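Local coordinates for protein ribulose bisphosphate carboxylase (Hyperthermus butylicus DSM 5456, PDB 6HUN) that probably catalyses the carboxylation of ribulose 1,5-bisphosphate to two molecules of 3-phosphoglycerate, working as a Rubisco of the archaeal form III type, at residues A[43-48]-A[135-140]; A[87-92]-A[102-107]; A[214-219]-A[256-261]. One frame throughout, in Å; residues are numbered along the deposited sequence.

Overall arrangement
From the N terminus, the chain first lays down strand 41-49, which waits for its partner until strand 132-141 comes back and closes interaction 1. Interaction 2 is nested inside that loop: 87-92 and 102-107 close the short beta hairpin of strands 87-93 and 99-105. The two contacts share one sheet of the N-terminal domain, because strand 99-105 is also the neighbour of 41-49; A43 N lies 2.9 Å from V103 O, and F45 packs on V103 and Y105. Interaction 3 comes later, in series, and ties two helices of the catalytic barrel on the far side of the chain's centre, its nearest atoms about 31 Å from those of interaction 1.

Interaction 1: A[43-48]-A[135-140]; sequences AVFRVT and LRVEDV
V44 faces both E138 and D139 across two antiparallel strands, a classic beta bulge in the N-terminal domain sheet of Rubisco: E138 N donates to V44 O at 2.9 Å, and V44 N to D139 O in a nearly straight bond (173°). The face of the sheet that carries F45, V47, L135 and V137 is tightly packed. L135 CD1 sits 3.8 Å from both F45 CB and V47 CG2, while V137 CG2 comes up to the edge of the F45 ring, 3.7 Å from F45 CD1. I62 of helix 55-65 packs on F45, V47 and L135. The opposite face is looser, and R46 and R136 there reach partly into solvent. R46 runs out fully extended to D96, its salt-bridge partner. E138, folded over by its second torsion (chi2 -76°), rests OE2 on R46 CB and offers the syn side of OE1 to R136 NH2 at 2.9 Å, nearly in the guanidinium plane. With an alanine in place of E138, R136 NH2 would probably lose its carboxylate mate, and a water bound to R46 NH1 its second partner. R46 NH1 stays 4.6 Å from E138 OE2, and this single water joins the two atoms, accepting from NH1 at 2.9 Å.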
ATOM      1  N   ALA A  43      10.580  11.747  13.025  1.00 31.49           N
ATOM      2  CA  ALA A  43      10.855  10.554  12.206  1.00 31.18           C
ATOM      3  C   ALA A  43      12.343  10.231  12.296  1.00 30.62           C
ATOM      4  O   ALA A  43      13.172  11.143  12.231  1.00 34.75           O
ATOM      5  CB  ALA A  43      10.474  10.790  10.730  1.00 27.65           C
ATOM      6  N   VAL A  44      12.693   8.943  12.359  1.00 27.55           N
ATOM      7  CA  VAL A  44      14.073   8.511  12.234  1.00 27.37           C
ATOM      8  C   VAL A  44      14.218   7.674  10.960  1.00 25.23           C
ATOM      9  O   VAL A  44      13.496   6.679  10.753  1.00 24.51           O
ATOM     10  CB  VAL A  44      14.583   7.788  13.488  1.00 36.71           C
ATOM     11  CG1 VAL A  44      13.645   6.672  13.892  1.00 37.57           C
ATOM     12  CG2 VAL A  44      15.991   7.292  13.220  1.00 32.44           C
ATOM     13  N   PHE A  45      15.071   8.152  10.073  1.00 25.90           N
ATOM     14  CA  PHE A  45      15.275   7.588   8.742  1.00 28.30           C
ATOM     15  C   PHE A  45      16.658   6.975   8.702  1.00 28.68           C
ATOM     16  O   PHE A  45      17.595   7.533   9.267  1.00 30.30           O
ATOM     17  CB  PHE A  45      15.209   8.661   7.633  1.00 25.41           C
ATOM     18  CG  PHE A  45      13.897   9.388   7.533  1.00 24.13           C
ATOM     19  CD1 PHE A  45      12.785   8.799   6.924  1.00 25.15           C
ATOM     20  CD2 PHE A  45      13.789  10.699   7.938  1.00 26.06           C
ATOM     21  CE1 PHE A  45      11.577   9.549   6.800  1.00 22.75           C
ATOM     22  CE2 PHE A  45      12.620  11.395   7.837  1.00 30.92           C
ATOM     23  CZ  PHE A  45      11.485  10.808   7.268  1.00 24.19           C
ATOM     24  N   ARG A  46      16.803   5.876   7.977  1.00 23.73           N
ATOM     25  CA  ARG A  46      18.131   5.364   7.647  1.00 27.95           C
ATOM     26  C   ARG A  46      18.417   5.726   6.187  1.00 24.71           C
ATOM     27  O   ARG A  46      17.716   5.257   5.285  1.00 23.67           O
ATOM     28  CB  ARG A  46      18.185   3.852   7.880  1.00 26.19           C
ATOM     29  CG  ARG A  46      19.581   3.311   7.513  1.00 30.82           C
ATOM     30  CD  ARG A  46      19.641   1.775   7.836  1.00 29.98           C
ATOM     31  NE  ARG A  46      21.017   1.274   7.710  1.00 32.73           N
ATOM     32  CZ  ARG A  46      21.388   0.072   8.151  1.00 39.67           C
ATOM     33  NH1 ARG A  46      20.490  -0.726   8.730  1.00 33.42           N
ATOM     34  NH2 ARG A  46      22.669  -0.325   8.036  1.00 37.94           N
ATOM     35  N   VAL A  47      19.397   6.595   5.963  1.00 26.36           N
ATOM     36  CA  VAL A  47      19.568   7.304   4.690  1.00 28.87           C
ATOM     37  C   VAL A  47      20.892   6.876   4.099  1.00 33.31           C
ATOM     38  O   VAL A  47      21.942   7.002   4.758  1.00 31.22           O
ATOM     39  CB  VAL A  47      19.555   8.839   4.873  1.00 31.77           C
ATOM     40  CG1 VAL A  47      19.696   9.575   3.534  1.00 35.35           C
ATOM     41  CG2 VAL A  47      18.288   9.297   5.678  1.00 33.53           C
ATOM     42  N   THR A  48      20.842   6.395   2.867  1.00 31.29           N
ATOM     43  CA  THR A  48      22.013   6.134   2.041  1.00 30.92           C
ATOM     44  C   THR A  48      22.035   7.156   0.902  1.00 28.85           C
ATOM     45  O   THR A  48      21.283   7.014  -0.090  1.00 27.42           O
ATOM     46  CB  THR A  48      22.006   4.713   1.488  1.00 33.87           C
ATOM     47  OG1 THR A  48      21.912   3.767   2.562  1.00 31.17           O
ATOM     48  CG2 THR A  48      23.296   4.459   0.684  1.00 30.25           C
ATOM     49  N   LEU A 135      16.351   4.686   1.426  1.00 19.59           N
ATOM     50  CA  LEU A 135      15.688   5.460   2.480  1.00 19.53           C
ATOM     51  C   LEU A 135      14.818   4.443   3.209  1.00 18.10           C
ATOM     52  O   LEU A 135      13.911   3.834   2.594  1.00 19.02           O
ATOM     53  CB  LEU A 135      14.859   6.603   1.849  1.00 21.85           C
ATOM     54  CG  LEU A 135      14.106   7.361   2.955  1.00 26.63           C
ATOM     55  CD1 LEU A 135      15.137   8.074   3.857  1.00 28.48           C
ATOM     56  CD2 LEU A 135      13.179   8.341   2.266  1.00 33.89           C
ATOM     57  N   ARG A 136      15.154   4.166   4.464  1.00 19.48           N
ATOM     58  CA  ARG A 136      14.296   3.341   5.304  1.00 18.44           C
ATOM     59  C   ARG A 136      13.677   4.161   6.433  1.00 19.72           C
ATOM     60  O   ARG A 136      14.381   4.866   7.179  1.00 21.34           O
ATOM     61  CB  ARG A 136      15.038   2.165   5.927  1.00 23.82           C
ATOM     62  CG  ARG A 136      14.021   1.074   6.088  1.00 26.91           C
ATOM     63  CD  ARG A 136      14.171   0.268   7.144  1.00 29.11           C
ATOM     64  NE  ARG A 136      13.597  -1.026   6.870  1.00 29.33           N
ATOM     65  CZ  ARG A 136      13.577  -1.948   7.806  1.00 25.70           C
ATOM     66  NH1 ARG A 136      13.177  -3.155   7.540  1.00 24.40           N
ATOM     67  NH2 ARG A 136      14.091  -1.607   8.978  1.00 28.69           N
ATOM     68  N   VAL A 137      12.375   4.091   6.560  1.00 20.36           N
ATOM     69  CA  VAL A 137      11.726   4.814   7.664  1.00 20.70           C
ATOM     70  C   VAL A 137      11.692   3.844   8.828  1.00 20.01           C
ATOM     71  O   VAL A 137      10.999   2.824   8.757  1.00 17.93           O
ATOM     72  CB  VAL A 137      10.313   5.311   7.309  1.00 20.71           C
ATOM     73  CG1 VAL A 137       9.871   6.249   8.459  1.00 19.88           C
ATOM     74  CG2 VAL A 137      10.377   6.110   5.997  1.00 20.40           C
ATOM     75  N   GLU A 138      12.456   4.144   9.875  1.00 22.42           N
ATOM     76  CA  GLU A 138      12.623   3.170  10.950  1.00 23.37           C
ATOM     77  C   GLU A 138      11.533   3.297  12.034  1.00 21.14           C
ATOM     78  O   GLU A 138      11.042   2.282  12.563  1.00 21.26           O
ATOM     79  CB  GLU A 138      14.007   3.349  11.598  1.00 28.50           C
ATOM     80  CG  GLU A 138      15.207   3.261  10.660  1.00 25.57           C
ATOM     81  CD  GLU A 138      15.560   1.817  10.246  1.00 27.22           C
ATOM     82  OE1 GLU A 138      14.743   0.884  10.358  1.00 28.78           O
ATOM     83  OE2 GLU A 138      16.672   1.619   9.704  1.00 38.44           O
ATOM     84  N   ASP A 139      11.168   4.530  12.383  1.00 21.90           N
ATOM     85  CA  ASP A 139      10.197   4.750  13.429  1.00 24.79           C
ATOM     86  C   ASP A 139       9.727   6.196  13.344  1.00 27.17           C
ATOM     87  O   ASP A 139      10.415   7.058  12.802  1.00 24.80           O
ATOM     88  CB  ASP A 139      10.834   4.494  14.819  1.00 25.27           C
ATOM     89  CG  ASP A 139       9.778   4.298  15.922  1.00 28.67           C
ATOM     90  OD1 ASP A 139       8.556   4.294  15.590  1.00 26.79           O
ATOM     91  OD2 ASP A 139      10.197   4.068  17.088  1.00 31.43           O
ATOM     92  N   VAL A 140       8.593   6.461  13.981  1.00 24.07           N
ATOM     93  CA  VAL A 140       8.041   7.823  14.032  1.00 23.86           C
ATOM     94  C   VAL A 140       7.436   7.949  15.396  1.00 26.51           C
ATOM     95  O   VAL A 140       6.689   7.059  15.813  1.00 28.80           O
ATOM     96  CB  VAL A 140       6.977   8.082  12.939  1.00 22.78           C
ATOM     97  CG1 VAL A 140       6.397   9.500  13.094  1.00 25.38           C
ATOM     98  CG2 VAL A 140       7.618   7.988  11.547  1.00 21.48           C
TER
HETATM   99  O   HOH W   1      17.561  -0.613   8.950  1.00 25.02           O

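Interaction 2: A[87-92]-A[102-107]; sequences KAYRFH and WVAYPV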
ATOM      1  N   LYS A  87      12.682  19.900  10.153  1.00 48.62           N
ATOM      2  CA  LYS A  87      14.100  20.126  10.390  1.00 48.12           C
ATOM      3  C   LYS A  87      14.834  18.836  10.691  1.00 45.77           C
ATOM      4  O   LYS A  87      14.517  18.161  11.674  1.00 44.85           O
ATOM      5  CB  LYS A  87      14.306  21.120  11.557  1.00 52.03           C
ATOM      6  CG  LYS A  87      13.832  22.509  11.232  1.00 59.66           C
ATOM      7  CD  LYS A  87      14.691  23.139  10.134  1.00 65.72           C
ATOM      8  CE  LYS A  87      15.223  24.469  10.600  1.00 71.45           C
ATOM      9  NZ  LYS A  87      15.993  24.216  11.840  1.00 76.34           N
ATOM     10  N   ALA A  88      15.866  18.535   9.902  1.00 45.20           N
ATOM     11  CA  ALA A  88      16.802  17.483  10.273  1.00 48.74           C
ATOM     12  C   ALA A  88      17.719  18.048  11.337  1.00 47.17           C
ATOM     13  O   ALA A  88      18.444  19.002  11.057  1.00 49.98           O
ATOM     14  CB  ALA A  88      17.634  17.020   9.084  1.00 43.41           C
ATOM     15  N   TYR A  89      17.725  17.445  12.524  1.00 47.08           N
ATOM     16  CA  TYR A  89      18.409  18.036  13.673  1.00 50.71           C
ATOM     17  C   TYR A  89      19.441  17.102  14.280  1.00 57.59           C
ATOM     18  O   TYR A  89      20.067  17.451  15.293  1.00 57.51           O
ATOM     19  CB  TYR A  89      17.395  18.473  14.746  1.00 51.90           C
ATOM     20  CG  TYR A  89      16.698  17.325  15.426  1.00 49.49           C
ATOM     21  CD1 TYR A  89      15.538  16.769  14.872  1.00 46.24           C
ATOM     22  CD2 TYR A  89      17.200  16.769  16.592  1.00 50.56           C
ATOM     23  CE1 TYR A  89      14.919  15.710  15.459  1.00 44.21           C
ATOM     24  CE2 TYR A  89      16.584  15.707  17.191  1.00 49.93           C
ATOM     25  CZ  TYR A  89      15.443  15.162  16.606  1.00 45.57           C
ATOM     26  OH  TYR A  89      14.809  14.107  17.211  1.00 43.40           O
ATOM     27  N   ARG A  90      19.693  15.956  13.665  1.00 47.98           N
ATOM     28  CA  ARG A  90      20.522  14.977  14.338  1.00 48.05           C
ATOM     29  C   ARG A  90      20.886  13.885  13.370  1.00 46.89           C
ATOM     30  O   ARG A  90      20.027  13.424  12.598  1.00 42.33           O
ATOM     31  CB  ARG A  90      19.805  14.389  15.552  1.00 49.46           C
ATOM     32  CG  ARG A  90      20.650  13.470  16.361  1.00 50.37           C
ATOM     33  CD  ARG A  90      19.883  12.979  17.550  1.00 52.71           C
ATOM     34  NE  ARG A  90      20.558  11.849  18.160  1.00 50.72           N
ATOM     35  CZ  ARG A  90      19.963  10.993  18.973  1.00 52.35           C
ATOM     36  NH1 ARG A  90      18.664  11.121  19.243  1.00 56.83           N
ATOM     37  NH2 ARG A  90      20.651   9.983  19.468  1.00 54.41           N
ATOM     38  N   PHE A  91      22.157  13.482  13.430  1.00 46.49           N
ATOM     39  CA  PHE A  91      22.800  12.567  12.505  1.00 47.64           C
ATOM     40  C   PHE A  91      23.591  11.520  13.279  1.00 53.22           C
ATOM     41  O   PHE A  91      24.289  11.839  14.260  1.00 47.98           O
ATOM     42  CB  PHE A  91      23.734  13.355  11.548  1.00 46.54           C
ATOM     43  CG  PHE A  91      23.007  14.337  10.664  1.00 53.62           C
ATOM     44  CD1 PHE A  91      22.538  15.542  11.174  1.00 48.26           C
ATOM     45  CD2 PHE A  91      22.767  14.037   9.314  1.00 45.99           C
ATOM     46  CE1 PHE A  91      21.853  16.422  10.387  1.00 48.07           C
ATOM     47  CE2 PHE A  91      22.102  14.932   8.502  1.00 43.65           C
ATOM     48  CZ  PHE A  91      21.631  16.121   9.026  1.00 45.69           C
ATOM     49  N   HIS A  92      23.535  10.284  12.807  1.00 42.61           N
ATOM     50  CA  HIS A  92      24.318   9.192  13.365  1.00 45.52           C
ATOM     51  C   HIS A  92      24.856   8.344  12.225  1.00 46.02           C
ATOM     52  O   HIS A  92      24.095   7.709  11.477  1.00 39.91           O
ATOM     53  CB  HIS A  92      23.524   8.350  14.357  1.00 41.51           C
ATOM     54  CG  HIS A  92      24.306   7.209  14.934  1.00 47.09           C
ATOM     55  ND1 HIS A  92      25.166   7.360  16.006  1.00 49.13           N
ATOM     56  CD2 HIS A  92      24.386   5.906  14.572  1.00 45.31           C
ATOM     57  CE1 HIS A  92      25.711   6.195  16.298  1.00 44.46           C
ATOM     58  NE2 HIS A  92      25.254   5.294  15.450  1.00 47.57           N
ATOM     59  N   TRP A 102      17.428  12.076  12.233  1.00 36.35           N
ATOM     60  CA  TRP A 102      16.194  12.445  12.900  1.00 36.23           C
ATOM     61  C   TRP A 102      15.676  13.734  12.303  1.00 37.99           C
ATOM     62  O   TRP A 102      16.406  14.737  12.222  1.00 39.74           O
ATOM     63  CB  TRP A 102      16.382  12.640  14.415  1.00 38.60           C
ATOM     64  CG  TRP A 102      16.683  11.383  15.178  1.00 40.14           C
ATOM     65  CD1 TRP A 102      15.851  10.736  16.050  1.00 39.51           C
ATOM     66  CD2 TRP A 102      17.908  10.635  15.170  1.00 38.01           C
ATOM     67  NE1 TRP A 102      16.474   9.646  16.566  1.00 43.05           N
ATOM     68  CE2 TRP A 102      17.739   9.556  16.046  1.00 43.33           C
ATOM     69  CE3 TRP A 102      19.129  10.774  14.508  1.00 38.96           C
ATOM     70  CZ2 TRP A 102      18.746   8.611  16.272  1.00 41.72           C
ATOM     71  CZ3 TRP A 102      20.114   9.856  14.726  1.00 39.12           C
ATOM     72  CH2 TRP A 102      19.927   8.786  15.607  1.00 38.34           C
ATOM     73  N   VAL A 103      14.399  13.733  11.963  1.00 35.48           N
ATOM     74  CA  VAL A 103      13.725  14.893  11.399  1.00 36.64           C
ATOM     75  C   VAL A 103      12.535  15.212  12.284  1.00 37.37           C
ATOM     76  O   VAL A 103      11.748  14.324  12.622  1.00 35.43           O
ATOM     77  CB  VAL A 103      13.271  14.653   9.941  1.00 34.74           C
ATOM     78  CG1 VAL A 103      12.662  15.963   9.334  1.00 36.31           C
ATOM     79  CG2 VAL A 103      14.425  14.204   9.119  1.00 34.79           C
ATOM     80  N   ALA A 104      12.412  16.476  12.667  1.00 40.45           N
ATOM     81  CA  ALA A 104      11.299  16.946  13.469  1.00 41.70           C
ATOM     82  C   ALA A 104      10.300  17.690  12.578  1.00 41.87           C
ATOM     83  O   ALA A 104      10.696  18.501  11.720  1.00 43.10           O
ATOM     84  CB  ALA A 104      11.815  17.875  14.602  1.00 45.52           C
ATOM     85  N   TYR A 105       9.008  17.419  12.805  1.00 46.06           N
ATOM     86  CA  TYR A 105       7.879  17.892  11.979  1.00 40.63           C
ATOM     87  C   TYR A 105       6.850  18.596  12.853  1.00 42.87           C
ATOM     88  O   TYR A 105       6.261  17.951  13.741  1.00 42.17           O
ATOM     89  CB  TYR A 105       7.140  16.742  11.259  1.00 38.66           C
ATOM     90  CG  TYR A 105       7.949  15.997  10.228  1.00 34.74           C
ATOM     91  CD1 TYR A 105       8.743  14.943  10.596  1.00 33.47           C
ATOM     92  CD2 TYR A 105       7.921  16.362   8.884  1.00 40.41           C
ATOM     93  CE1 TYR A 105       9.506  14.275   9.693  1.00 36.52           C
ATOM     94  CE2 TYR A 105       8.692  15.688   7.939  1.00 35.09           C
ATOM     95  CZ  TYR A 105       9.474  14.616   8.360  1.00 34.85           C
ATOM     96  OH  TYR A 105      10.249  13.930   7.446  1.00 32.35           O
ATOM     97  N   PRO A 106       6.475  19.836  12.542  1.00 45.45           N
ATOM     98  CA  PRO A 106       5.345  20.471  13.246  1.00 47.54           C
ATOM     99  C   PRO A 106       4.041  19.720  13.025  1.00 45.18           C
ATOM    100  O   PRO A 106       3.754  19.262  11.921  1.00 43.91           O
ATOM    101  CB  PRO A 106       5.281  21.864  12.613  1.00 50.46           C
ATOM    102  CG  PRO A 106       6.493  21.994  11.747  1.00 50.20           C
ATOM    103  CD  PRO A 106       6.924  20.619  11.386  1.00 46.36           C
ATOM    104  N   VAL A 107       3.251  19.566  14.092  1.00 47.15           N
ATOM    105  CA  VAL A 107       2.044  18.729  13.983  1.00 48.03           C
ATOM    106  C   VAL A 107       1.011  19.334  13.034  1.00 46.23           C
ATOM    107  O   VAL A 107       0.167  18.616  12.482  1.00 44.61           O
ATOM    108  CB  VAL A 107       1.425  18.462  15.373  1.00 53.25           C
ATOM    109  CG1 VAL A 107       0.120  17.713  15.247  1.00 55.64           C
ATOM    110  CG2 VAL A 107       2.327  17.591  16.207  1.00 50.31           C
TER
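K87 and A104 form a hydrogen-bonded antiparallel pair, N to O in both directions at 2.9 Å, and the short strand segments then cross at 138°, W102 taking Y89 N on its carbonyl and giving its own N-H to R90 O. This is a beta hairpin at the edge of the N-terminal domain sheet, strand 87-93 being outermost within the chain. W102 carries most of the side-chain contact. R90, extended from CG to NE, lays its guanidinium flat on one face of the indole, the planes only 7° apart and R90 CZ 4.0 Å from the centroid of the six-membered ring. The aliphatic part of the same arginine follows it over that ring, with CD making a CH-pi contact. H92 CB comes in at the indole edge instead, 3.7 Å from W102 CZ3. Y89 approaches from its own direction: with CG set between the backbone N and the carbonyl carbon (chi1 69°), the ring swings back across the strand pair, CZ 3.5 Å from W102 CB and CE1 3.9 Å from A104 CB. The phenol lies obliquely to the indole. On the other side of the sheet A88 and V103 turn to helix 55-65, where A59 and A63 receive them. With CZ over the ring face, R90 makes a cation-pi contact with W102. The exposed arginine probably keeps its charge near solvent while its methylenes and flat guanidinium shield the buried indole.

Interaction 3: A[214-219]-A[256-261]; sequences CRFEAR and KLVADY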
ATOM      1  N   CYS A 214     -17.293 -19.956  -3.569  1.00 55.33           N
ATOM      2  CA  CYS A 214     -17.552 -19.874  -2.133  1.00 58.77           C
ATOM      3  C   CYS A 214     -17.795 -18.422  -1.735  1.00 49.62           C
ATOM      4  O   CYS A 214     -16.921 -17.756  -1.160  1.00 53.88           O
ATOM      5  CB  CYS A 214     -16.383 -20.435  -1.312  1.00 62.25           C
ATOM      6  SG  CYS A 214     -16.855 -20.849   0.412  1.00 60.65           S
ATOM      7  N   ARG A 215     -18.987 -17.937  -2.049  1.00 49.71           N
ATOM      8  CA  ARG A 215     -19.337 -16.559  -1.776  1.00 48.30           C
ATOM      9  C   ARG A 215     -19.383 -16.282  -0.290  1.00 49.16           C
ATOM     10  O   ARG A 215     -19.685 -17.167   0.536  1.00 56.09           O
ATOM     11  CB  ARG A 215     -20.679 -16.230  -2.399  1.00 50.84           C
ATOM     12  CG  ARG A 215     -20.680 -16.659  -3.796  1.00 59.08           C
ATOM     13  CD  ARG A 215     -20.071 -15.601  -4.674  1.00 61.20           C
ATOM     14  NE  ARG A 215     -20.290 -15.954  -6.066  1.00 70.95           N
ATOM     15  CZ  ARG A 215     -21.493 -16.065  -6.636  1.00 75.48           C
ATOM     16  NH1 ARG A 215     -21.593 -16.408  -7.914  1.00 78.26           N
ATOM     17  NH2 ARG A 215     -22.599 -15.825  -5.940  1.00 77.41           N
ATOM     18  N   PHE A 216     -19.165 -15.003   0.026  1.00 44.35           N
ATOM     19  CA  PHE A 216     -18.978 -14.592   1.408  1.00 43.71           C
ATOM     20  C   PHE A 216     -20.182 -14.978   2.253  1.00 47.21           C
ATOM     21  O   PHE A 216     -20.033 -15.614   3.308  1.00 45.85           O
ATOM     22  CB  PHE A 216     -18.726 -13.090   1.501  1.00 41.36           C
ATOM     23  CG  PHE A 216     -18.427 -12.631   2.917  1.00 40.39           C
ATOM     24  CD1 PHE A 216     -17.135 -12.664   3.405  1.00 36.56           C
ATOM     25  CD2 PHE A 216     -19.453 -12.223   3.765  1.00 41.57           C
ATOM     26  CE1 PHE A 216     -16.829 -12.260   4.721  1.00 36.91           C
ATOM     27  CE2 PHE A 216     -19.164 -11.826   5.079  1.00 41.17           C
ATOM     28  CZ  PHE A 216     -17.865 -11.847   5.548  1.00 40.84           C
ATOM     29  N   GLU A 217     -21.391 -14.641   1.777  1.00 48.91           N
ATOM     30  CA  GLU A 217     -22.575 -14.852   2.604  1.00 49.51           C
ATOM     31  C   GLU A 217     -22.834 -16.333   2.825  1.00 51.96           C
ATOM     32  O   GLU A 217     -23.128 -16.762   3.947  1.00 58.88           O
ATOM     33  CB  GLU A 217     -23.796 -14.169   1.983  1.00 57.32           C
ATOM     34  CG  GLU A 217     -25.100 -14.656   2.643  1.00 65.42           C
ATOM     35  CD  GLU A 217     -26.157 -13.582   2.855  1.00 68.53           C
ATOM     36  OE1 GLU A 217     -26.140 -12.566   2.126  1.00 64.00           O
ATOM     37  OE2 GLU A 217     -27.037 -13.785   3.729  1.00 72.39           O
ATOM     38  N   ALA A 218     -22.746 -17.135   1.763  1.00 55.38           N
ATOM     39  CA  ALA A 218     -23.019 -18.556   1.912  1.00 59.83           C
ATOM     40  C   ALA A 218     -21.955 -19.221   2.780  1.00 54.43           C
ATOM     41  O   ALA A 218     -22.269 -20.120   3.555  1.00 56.24           O
ATOM     42  CB  ALA A 218     -23.126 -19.220   0.536  1.00 58.70           C
ATOM     43  N   ARG A 219     -20.712 -18.764   2.695  1.00 52.67           N
ATOM     44  CA  ARG A 219     -19.632 -19.274   3.549  1.00 50.41           C
ATOM     45  C   ARG A 219     -19.842 -18.901   5.019  1.00 48.99           C
ATOM     46  O   ARG A 219     -19.767 -19.770   5.916  1.00 52.10           O
ATOM     47  CB  ARG A 219     -18.289 -18.723   3.050  1.00 53.29           C
ATOM     48  CG  ARG A 219     -17.142 -18.997   3.977  1.00 47.21           C
ATOM     49  CD  ARG A 219     -15.828 -18.701   3.251  1.00 41.27           C
ATOM     50  NE  ARG A 219     -15.287 -17.378   3.525  1.00 45.54           N
ATOM     51  CZ  ARG A 219     -15.209 -16.412   2.620  1.00 44.66           C
ATOM     52  NH1 ARG A 219     -15.669 -16.624   1.390  1.00 44.38           N
ATOM     53  NH2 ARG A 219     -14.685 -15.244   2.956  1.00 41.81           N
ATOM     54  N   LYS A 256     -21.528  -5.715   7.793  1.00 39.47           N
ATOM     55  CA  LYS A 256     -22.871  -5.773   8.389  1.00 42.65           C
ATOM     56  C   LYS A 256     -23.383  -7.208   8.447  1.00 44.27           C
ATOM     57  O   LYS A 256     -23.982  -7.613   9.456  1.00 46.07           O
ATOM     58  CB  LYS A 256     -23.838  -4.877   7.604  1.00 44.66           C
ATOM     59  CG  LYS A 256     -25.275  -4.777   8.238  1.00 48.36           C
ATOM     60  CD  LYS A 256     -26.065  -3.717   7.497  1.00 51.94           C
ATOM     61  CE  LYS A 256     -27.579  -3.826   7.850  1.00 58.77           C
ATOM     62  NZ  LYS A 256     -27.749  -3.755   9.315  1.00 63.00           N
ATOM     63  N   LEU A 257     -23.111  -8.027   7.422  1.00 43.84           N
ATOM     64  CA  LEU A 257     -23.550  -9.424   7.490  1.00 45.62           C
ATOM     65  C   LEU A 257     -22.877 -10.159   8.647  1.00 44.58           C
ATOM     66  O   LEU A 257     -23.518 -10.958   9.341  1.00 48.35           O
ATOM     67  CB  LEU A 257     -23.255 -10.143   6.181  1.00 45.42           C
ATOM     68  CG  LEU A 257     -24.106  -9.959   4.926  1.00 49.58           C
ATOM     69  CD1 LEU A 257     -23.323 -10.617   3.806  1.00 46.42           C
ATOM     70  CD2 LEU A 257     -25.511 -10.617   5.106  1.00 54.74           C
ATOM     71  N   VAL A 258     -21.574  -9.926   8.847  1.00 41.51           N
ATOM     72  CA  VAL A 258     -20.876 -10.496  10.009  1.00 40.58           C
ATOM     73  C   VAL A 258     -21.570 -10.079  11.303  1.00 42.21           C
ATOM     74  O   VAL A 258     -21.834 -10.900  12.198  1.00 43.63           O
ATOM     75  CB  VAL A 258     -19.395 -10.049   9.998  1.00 37.24           C
ATOM     76  CG1 VAL A 258     -18.789 -10.355  11.423  1.00 36.70           C
ATOM     77  CG2 VAL A 258     -18.672 -10.774   8.908  1.00 36.08           C
ATOM     78  N   ALA A 259     -21.820  -8.784  11.448  1.00 42.16           N
ATOM     79  CA  ALA A 259     -22.494  -8.276  12.641  1.00 44.02           C
ATOM     80  C   ALA A 259     -23.899  -8.886  12.795  1.00 47.61           C
ATOM     81  O   ALA A 259     -24.273  -9.335  13.885  1.00 49.29           O
ATOM     82  CB  ALA A 259     -22.580  -6.744  12.559  1.00 43.74           C
ATOM     83  N   ASP A 260     -24.690  -8.915  11.710  1.00 49.07           N
ATOM     84  CA  ASP A 260     -26.060  -9.446  11.807  1.00 52.83           C
ATOM     85  C   ASP A 260     -26.094 -10.915  12.190  1.00 53.89           C
ATOM     86  O   ASP A 260     -27.103 -11.372  12.749  1.00 57.07           O
ATOM     87  CB  ASP A 260     -26.793  -9.255  10.482  1.00 55.79           C
ATOM     88  CG  ASP A 260     -27.078  -7.802  10.208  1.00 56.37           C
ATOM     89  OD1 ASP A 260     -26.980  -7.034  11.198  1.00 59.58           O
ATOM     90  OD2 ASP A 260     -27.397  -7.424   9.054  1.00 58.59           O
ATOM     91  N   TYR A 261     -25.042 -11.682  11.868  1.00 51.59           N
ATOM     92  CA  TYR A 261     -24.982 -13.085  12.274  1.00 53.51           C
ATOM     93  C   TYR A 261     -24.406 -13.276  13.662  1.00 51.97           C
ATOM     94  O   TYR A 261     -24.213 -14.424  14.076  1.00 52.70           O
ATOM     95  CB  TYR A 261     -24.186 -13.932  11.272  1.00 51.17           C
ATOM     96  CG  TYR A 261     -24.968 -14.360  10.045  1.00 55.48           C
ATOM     97  CD1 TYR A 261     -25.832 -15.438  10.076  1.00 66.23           C
ATOM     98  CD2 TYR A 261     -24.852 -13.676   8.870  1.00 52.22           C
ATOM     99  CE1 TYR A 261     -26.535 -15.810   8.952  1.00 63.71           C
ATOM    100  CE2 TYR A 261     -25.532 -14.040   7.761  1.00 57.56           C
ATOM    101  CZ  TYR A 261     -26.373 -15.105   7.804  1.00 64.85           C
ATOM    102  OH  TYR A 261     -27.060 -15.440   6.668  1.00 70.99           O
TER
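F216 presents the edge of its ring to V258, with CZ 3.6 Å from V258 CG2 and the methyl lying in the ring plane; the two side chains cross at about a right angle. Its CG stands opposite the backbone N (chi1 -176°), which swings the ring out until its rim meets helix 248-260. F216 and L257 instead slide past each other in opposite directions, F216 CD2 and L257 CD1 4.2 Å apart. L257 is also crossed nearly perpendicularly by E217, whose OE1 lies 3.6 Å from L257 CD2. Here the first turn of helix 216-234 meets the C-terminal end of helix 248-260, consecutive outer helices of the TIM barrel, with strand 239-243 between them in the chain. R215 sits at the N-cap of the first, and L220 continues the packing on L257 and Y261. Y261, the first residue past the end of the second helix, points its ring across E217, ring and carboxylate planes 89° apart. Its hydroxyl gives a weak hydrogen bond to E217 OE2 at 3.4 Å, and that oxygen lies near the phenol plane, at its edge. Y261 N still donates to L257 O at 3.0 Å, back into that helix.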